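Phenylalanine--tRNA ligase beta subunit (Bacteroides fragilis, PDB 3IG2) belongs to the magnesium-dependent tetramer that charges tRNA(Phe) with phenylalanine at the expense of ATP, this chain being the catalytic-like core domain of the beta subunit. Local coordinates at residues L47-N52 with D57-R62; T64-G69 with V202-L207. All blocks are in the same frame, centred on the assembly; numbering follows the deposited sequence.

Overall arrangement
Both contacts lie in the catalytic-like module of the beta subunit, which has a class II synthetase fold built on a large, mainly antiparallel sheet. Interaction 1 is a small hairpin in a separate three-stranded sheet, about 20 Å from the centre of the chain. Interaction 2 sits close to that centre, where the start of helix 66-75 packs on strand 200-207. Their centres are about 19 Å apart, and the chain runs from one into the other: strand 60-61 is followed by helix 66-75. Tyr36 is a shared neighbour, touched by Leu47 of interaction 1 and by Phe67 of segment 64-69. No ligand takes part in either contact, and no other protein chain of the assembly touches them.

Interaction 1: residues L47-N52 with D57-R62; sequences LVMLLN and DLNCMR
A water bridges the backbones of Val48 and Met61, accepting from Val48 N at 2.9 Å and donating to Met61 O at 2.6 Å; between these two residues only Met61 N and Val48 O are bonded directly. The two segments form a short beta hairpin, strands 48-49 and 60-61, and their touching parts run 124° apart. Toward the water the backbones part, until Leu47 CA and Arg62 CA are 7.4 Å from each other. Direct bonding takes over further along: Met61 N donates to Val48 O, nearly straight, and Leu50 N to Asn59 O, both at 3.0 Å, the second donor standing 39° out of the carbonyl plane.

Side chains divide between two faces. On one, a bend at the second torsion of the selenomethionine Met49 brings SE to Cys60 CB at 3.8 Å, and the third turns CE toward Asn59 O. Cys60 is touched from another direction too: with SG between its own backbone N and carbonyl carbon (chi1 70°), the sulfur meets Leu47 CD2 at 3.9 Å.

Val48 and Met61 share the opposite face. Their beta carbons touch, and beyond them Met61, another selenomethionine, bends away from Val48 and toward Leu50, while both residues also touch Tyr93 of strand 85-95. Strand 60-61 is the middle of a three-stranded antiparallel sheet. On its other edge Asn59 and Cys60 both face Thr31 in a classic beta bulge. Leu50 has the most surface buried here: its CB lies 3.6 Å from Asn59 O, and its CD1 touches Cys60 CA. It crosses the Met61 side chain at about a right angle, the same CD1 methyl 3.9 Å from Met61 SE.

Interaction 2: residues T64-G69 with V202-L207; sequences TLLFGG and VYYADL
Tyr204 and Leu66 carry this contact, a helix-on-sheet packing in the core of the class II synthetase fold, where the first turn of helix 66-75 rests on strand 200-207. The Leu66 CD1 methyl stands almost squarely over the Tyr204 ring, 3.6 Å from its centroid and only 9° off the ring normal, a clean CH-pi contact. Leu66 CB lies over the phenol end of the same ring, so the leucine covers it from centre to CZ. Tyr204 holds CG anti to its main-chain nitrogen (chi1 169°), which sends the ring out from the strand beneath the helix start. Trp118 of strand 109-121 meets the ring as well.

At the far end of the ring, Tyr204 OH comes within 3.4 Å of Leu66 N, but the angle is too poor for a hydrogen bond. That N-H is already taken: it donates to Thr64 OG1 at 3.1 Å, almost straight at 172°, capping the start of the helix. The buried hydroxyls of Thr64 and Tyr204 meet instead through a water, 2.7 Å from Tyr204 OH and lying in the plane of the ring at its edge.

Asp206, two residues along on the same face of the strand, joins this buried polar cluster through the same water, while Tyr203, Ala205 and Leu207 face the other way onto helix 134-150. The Asp206 carboxylate is held at both oxygens: OD1 bonds His114 ND1, and OD2 receives the shared water. A second water accepts from Leu65 N at 2.8 Å and donates weakly to OD2. The shorter of the two water bonds to Asp206 OD2, 2.6 Å, comes from the water shared with Tyr204 and Thr64.

Interaction 1: residues L47-N52 with D57-R62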
loop_
_atom_site.group_PDB
_atom_site.type_symbol
_atom_site.label_atom_id
_atom_site.label_comp_id
_atom_site.label_asym_id
_atom_site.label_seq_id
_atom_site.Cartn_x
_atom_site.Cartn_y
_atom_site.Cartn_z
ATOM N N LEU B 47 38.083 -2.275 -21.141
ATOM C CA LEU B 47 36.926 -2.009 -21.992
ATOM C C LEU B 47 36.998 -2.829 -23.257
ATOM O O LEU B 47 38.064 -3.029 -23.812
ATOM C CB LEU B 47 36.835 -0.533 -22.384
ATOM C CG LEU B 47 36.329 0.457 -21.336
ATOM C CD1 LEU B 47 36.703 1.894 -21.789
ATOM C CD2 LEU B 47 34.850 0.291 -21.139
ATOM N N VAL B 48 35.841 -3.267 -23.713
ATOM C CA VAL B 48 35.720 -3.928 -24.994
ATOM C C VAL B 48 35.501 -2.844 -26.039
ATOM O O VAL B 48 34.392 -2.352 -26.180
ATOM C CB VAL B 48 34.513 -4.906 -24.966
ATOM C CG1 VAL B 48 34.324 -5.607 -26.335
ATOM C CG2 VAL B 48 34.701 -5.922 -23.860
HETATM N N MSE B 49 36.553 -2.505 -26.785
HETATM C CA MSE B 49 36.485 -1.427 -27.743
HETATM C C MSE B 49 35.947 -1.918 -29.080
HETATM O O MSE B 49 36.183 -3.075 -29.495
HETATM C CB MSE B 49 37.861 -0.747 -27.954
HETATM C CG MSE B 49 38.582 -0.255 -26.698
HETATM SE SE MSE B 49 37.612 1.152 -25.812
HETATM C CE MSE B 49 37.872 2.551 -27.180
ATOM N N LEU B 50 35.249 -1.008 -29.757
ATOM C CA LEU B 50 34.745 -1.273 -31.091
ATOM C C LEU B 50 35.834 -1.083 -32.124
ATOM O O LEU B 50 36.625 -0.156 -32.026
ATOM C CB LEU B 50 33.550 -0.366 -31.412
ATOM C CG LEU B 50 32.146 -0.944 -31.204
ATOM C CD1 LEU B 50 31.885 -1.319 -29.790
ATOM C CD2 LEU B 50 31.057 0.016 -31.726
ATOM N N LEU B 51 35.856 -1.967 -33.122
ATOM C CA LEU B 51 36.704 -1.775 -34.301
ATOM C C LEU B 51 36.326 -0.513 -35.080
ATOM O O LEU B 51 37.210 0.237 -35.513
ATOM C CB LEU B 51 36.639 -3.004 -35.230
ATOM C CG LEU B 51 37.565 -2.917 -36.439
ATOM C CD1 LEU B 51 38.975 -2.788 -35.997
ATOM C CD2 LEU B 51 37.392 -4.147 -37.339
ATOM N N ASN B 52 35.015 -0.294 -35.269
ATOM C CA ASN B 52 34.556 0.825 -36.083
ATOM C C ASN B 52 33.600 1.651 -35.269
ATOM O O ASN B 52 32.393 1.567 -35.475
ATOM C CB ASN B 52 33.870 0.357 -37.382
ATOM C CG ASN B 52 34.716 -0.620 -38.172
ATOM O OD1 ASN B 52 34.290 -1.744 -38.422
ATOM N ND2 ASN B 52 35.926 -0.202 -38.567
ATOM N N ASP B 57 31.174 9.059 -28.360
ATOM C CA ASP B 57 30.190 8.668 -27.335
ATOM C C ASP B 57 29.682 7.260 -27.525
ATOM O O ASP B 57 28.875 6.778 -26.746
ATOM C CB ASP B 57 29.005 9.634 -27.353
ATOM C CG ASP B 57 29.429 11.064 -27.068
ATOM O OD1 ASP B 57 30.518 11.237 -26.485
ATOM O OD2 ASP B 57 28.698 12.010 -27.433
ATOM N N LEU B 58 30.134 6.614 -28.586
ATOM C CA LEU B 58 29.646 5.303 -28.954
ATOM C C LEU B 58 30.804 4.478 -29.537
ATOM O O LEU B 58 30.861 4.216 -30.731
ATOM C CB LEU B 58 28.494 5.452 -29.965
ATOM C CG LEU B 58 27.169 6.070 -29.489
ATOM C CD1 LEU B 58 26.217 6.245 -30.667
ATOM C CD2 LEU B 58 26.518 5.230 -28.423
ATOM N N ASN B 59 31.725 4.068 -28.678
ATOM C CA ASN B 59 32.963 3.486 -29.143
ATOM C C ASN B 59 33.351 2.224 -28.396
ATOM O O ASN B 59 34.419 1.674 -28.632
ATOM C CB ASN B 59 34.119 4.533 -29.162
ATOM C CG ASN B 59 34.354 5.216 -27.799
ATOM O OD1 ASN B 59 35.268 6.038 -27.665
ATOM N ND2 ASN B 59 33.539 4.896 -26.806
ATOM N N CYS B 60 32.499 1.776 -27.471
ATOM C CA CYS B 60 32.814 0.608 -26.663
ATOM C C CYS B 60 31.552 -0.011 -26.099
ATOM O O CYS B 60 30.513 0.646 -26.021
ATOM C CB CYS B 60 33.802 0.965 -25.529
ATOM S SG CYS B 60 33.124 2.013 -24.198
HETATM N N MSE B 61 31.652 -1.280 -25.695
HETATM C CA MSE B 61 30.566 -1.969 -25.011
HETATM C C MSE B 61 30.687 -1.713 -23.528
HETATM O O MSE B 61 31.799 -1.719 -22.993
HETATM C CB MSE B 61 30.637 -3.475 -25.286
HETATM C CG MSE B 61 30.588 -3.814 -26.802
HETATM SE SE MSE B 61 29.069 -3.011 -27.715
HETATM C CE MSE B 61 27.609 -4.124 -27.013
ATOM N N ARG B 62 29.551 -1.539 -22.845
ATOM C CA ARG B 62 29.589 -1.140 -21.431
ATOM C C ARG B 62 30.258 -2.190 -20.539
ATOM O O ARG B 62 30.114 -3.403 -20.737
ATOM C CB ARG B 62 28.183 -0.831 -20.909
ATOM C CG ARG B 62 27.225 -2.018 -21.007
ATOM C CD ARG B 62 25.810 -1.654 -20.462
ATOM N NE ARG B 62 24.922 -2.798 -20.637
ATOM C CZ ARG B 62 23.595 -2.744 -20.712
ATOM N NH1 ARG B 62 22.960 -1.579 -20.639
ATOM N NH2 ARG B 62 22.911 -3.869 -20.873
HETATM O O HOH W 1 33.686 -3.112 -21.784
#

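Interaction 2: residues T64-G69 with V202-L207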
loop_
_atom_site.group_PDB
_atom_site.type_symbol
_atom_site.label_atom_id
_atom_site.label_comp_id
_atom_site.label_asym_id
_atom_site.label_seq_id
_atom_site.Cartn_x
_atom_site.Cartn_y
_atom_site.Cartn_z
ATOM N N THR B 64 29.938 -1.546 -17.091
ATOM C CA THR B 64 29.050 -1.456 -15.937
ATOM C C THR B 64 27.700 -0.935 -16.406
ATOM O O THR B 64 27.636 -0.137 -17.364
ATOM C CB THR B 64 29.630 -0.511 -14.813
ATOM O OG1 THR B 64 28.708 -0.417 -13.722
ATOM C CG2 THR B 64 29.934 0.904 -15.334
ATOM N N LEU B 65 26.646 -1.329 -15.705
ATOM C CA LEU B 65 25.338 -0.695 -15.886
ATOM C C LEU B 65 25.225 0.726 -15.365
ATOM O O LEU B 65 24.322 1.485 -15.768
ATOM C CB LEU B 65 24.247 -1.526 -15.205
ATOM C CG LEU B 65 24.033 -2.952 -15.764
ATOM C CD1 LEU B 65 22.848 -3.544 -15.085
ATOM C CD2 LEU B 65 23.829 -2.902 -17.249
ATOM N N LEU B 66 26.093 1.103 -14.446
ATOM C CA LEU B 66 25.874 2.339 -13.687
ATOM C C LEU B 66 25.530 3.543 -14.556
ATOM O O LEU B 66 24.518 4.241 -14.314
ATOM C CB LEU B 66 27.129 2.678 -12.891
ATOM C CG LEU B 66 27.154 4.036 -12.210
ATOM C CD1 LEU B 66 26.085 4.101 -11.133
ATOM C CD2 LEU B 66 28.523 4.240 -11.603
ATOM N N PHE B 67 26.389 3.817 -15.537
ATOM C CA PHE B 67 26.315 5.088 -16.261
ATOM C C PHE B 67 25.019 5.291 -17.044
ATOM O O PHE B 67 24.458 6.388 -17.047
ATOM C CB PHE B 67 27.529 5.267 -17.162
ATOM C CG PHE B 67 28.834 5.194 -16.419
ATOM C CD1 PHE B 67 29.091 6.043 -15.355
ATOM C CD2 PHE B 67 29.813 4.287 -16.795
ATOM C CE1 PHE B 67 30.304 5.985 -14.684
ATOM C CE2 PHE B 67 31.029 4.227 -16.129
ATOM C CZ PHE B 67 31.276 5.062 -15.079
ATOM N N GLY B 68 24.528 4.230 -17.674
ATOM C CA GLY B 68 23.265 4.328 -18.354
ATOM C C GLY B 68 22.151 4.744 -17.412
ATOM O O GLY B 68 21.297 5.535 -17.780
ATOM N N GLY B 69 22.151 4.190 -16.205
ATOM C CA GLY B 69 21.159 4.570 -15.196
ATOM C C GLY B 69 21.286 6.036 -14.776
ATOM O O GLY B 69 20.280 6.689 -14.521
ATOM N N VAL B 202 22.025 9.525 -5.297
ATOM C CA VAL B 202 21.695 8.265 -5.967
ATOM C C VAL B 202 22.277 7.100 -5.187
ATOM O O VAL B 202 23.465 7.090 -4.850
ATOM C CB VAL B 202 22.217 8.207 -7.433
ATOM C CG1 VAL B 202 21.847 6.807 -8.116
ATOM C CG2 VAL B 202 21.615 9.321 -8.238
ATOM N N TYR B 203 21.434 6.129 -4.882
ATOM C CA TYR B 203 21.877 4.916 -4.195
ATOM C C TYR B 203 21.757 3.850 -5.251
ATOM O O TYR B 203 20.725 3.740 -5.910
ATOM C CB TYR B 203 21.008 4.644 -2.958
ATOM C CG TYR B 203 20.764 5.934 -2.234
ATOM C CD1 TYR B 203 19.478 6.402 -2.004
ATOM C CD2 TYR B 203 21.842 6.746 -1.855
ATOM C CE1 TYR B 203 19.267 7.623 -1.386
ATOM C CE2 TYR B 203 21.639 7.959 -1.235
ATOM C CZ TYR B 203 20.353 8.388 -1.006
ATOM O OH TYR B 203 20.170 9.593 -0.406
ATOM N N TYR B 204 22.849 3.114 -5.442
ATOM C CA TYR B 204 23.006 2.230 -6.578
ATOM C C TYR B 204 23.438 0.861 -6.105
ATOM O O TYR B 204 24.334 0.749 -5.259
ATOM C CB TYR B 204 24.070 2.808 -7.546
ATOM C CG TYR B 204 24.520 1.862 -8.621
ATOM C CD1 TYR B 204 23.650 1.476 -9.642
ATOM C CD2 TYR B 204 25.821 1.363 -8.637
ATOM C CE1 TYR B 204 24.052 0.616 -10.621
ATOM C CE2 TYR B 204 26.243 0.500 -9.629
ATOM C CZ TYR B 204 25.347 0.114 -10.616
ATOM O OH TYR B 204 25.757 -0.733 -11.626
ATOM N N ALA B 205 22.827 -0.170 -6.674
ATOM C CA ALA B 205 23.223 -1.564 -6.393
ATOM C C ALA B 205 23.546 -2.287 -7.691
ATOM O O ALA B 205 22.851 -2.102 -8.702
ATOM C CB ALA B 205 22.096 -2.322 -5.608
ATOM N N ASP B 206 24.591 -3.100 -7.669
ATOM C CA ASP B 206 24.926 -3.938 -8.819
ATOM C C ASP B 206 24.954 -5.363 -8.295
ATOM O O ASP B 206 25.793 -5.715 -7.480
ATOM C CB ASP B 206 26.282 -3.521 -9.394
ATOM C CG ASP B 206 26.809 -4.454 -10.500
ATOM O OD1 ASP B 206 26.177 -5.442 -10.903
ATOM O OD2 ASP B 206 27.911 -4.195 -10.991
ATOM N N LEU B 207 24.024 -6.186 -8.748
ATOM C CA LEU B 207 24.028 -7.599 -8.348
ATOM C C LEU B 207 24.511 -8.417 -9.530
ATOM O O LEU B 207 24.011 -8.251 -10.659
ATOM C CB LEU B 207 22.644 -8.069 -7.937
ATOM C CG LEU B 207 22.079 -7.639 -6.580
ATOM C CD1 LEU B 207 21.995 -6.116 -6.438
ATOM C CD2 LEU B 207 20.728 -8.307 -6.344
HETATM O O HOH W 2 28.317 -1.640 -11.327
HETATM O O HOH W 3 26.933 -3.512 -14.011
#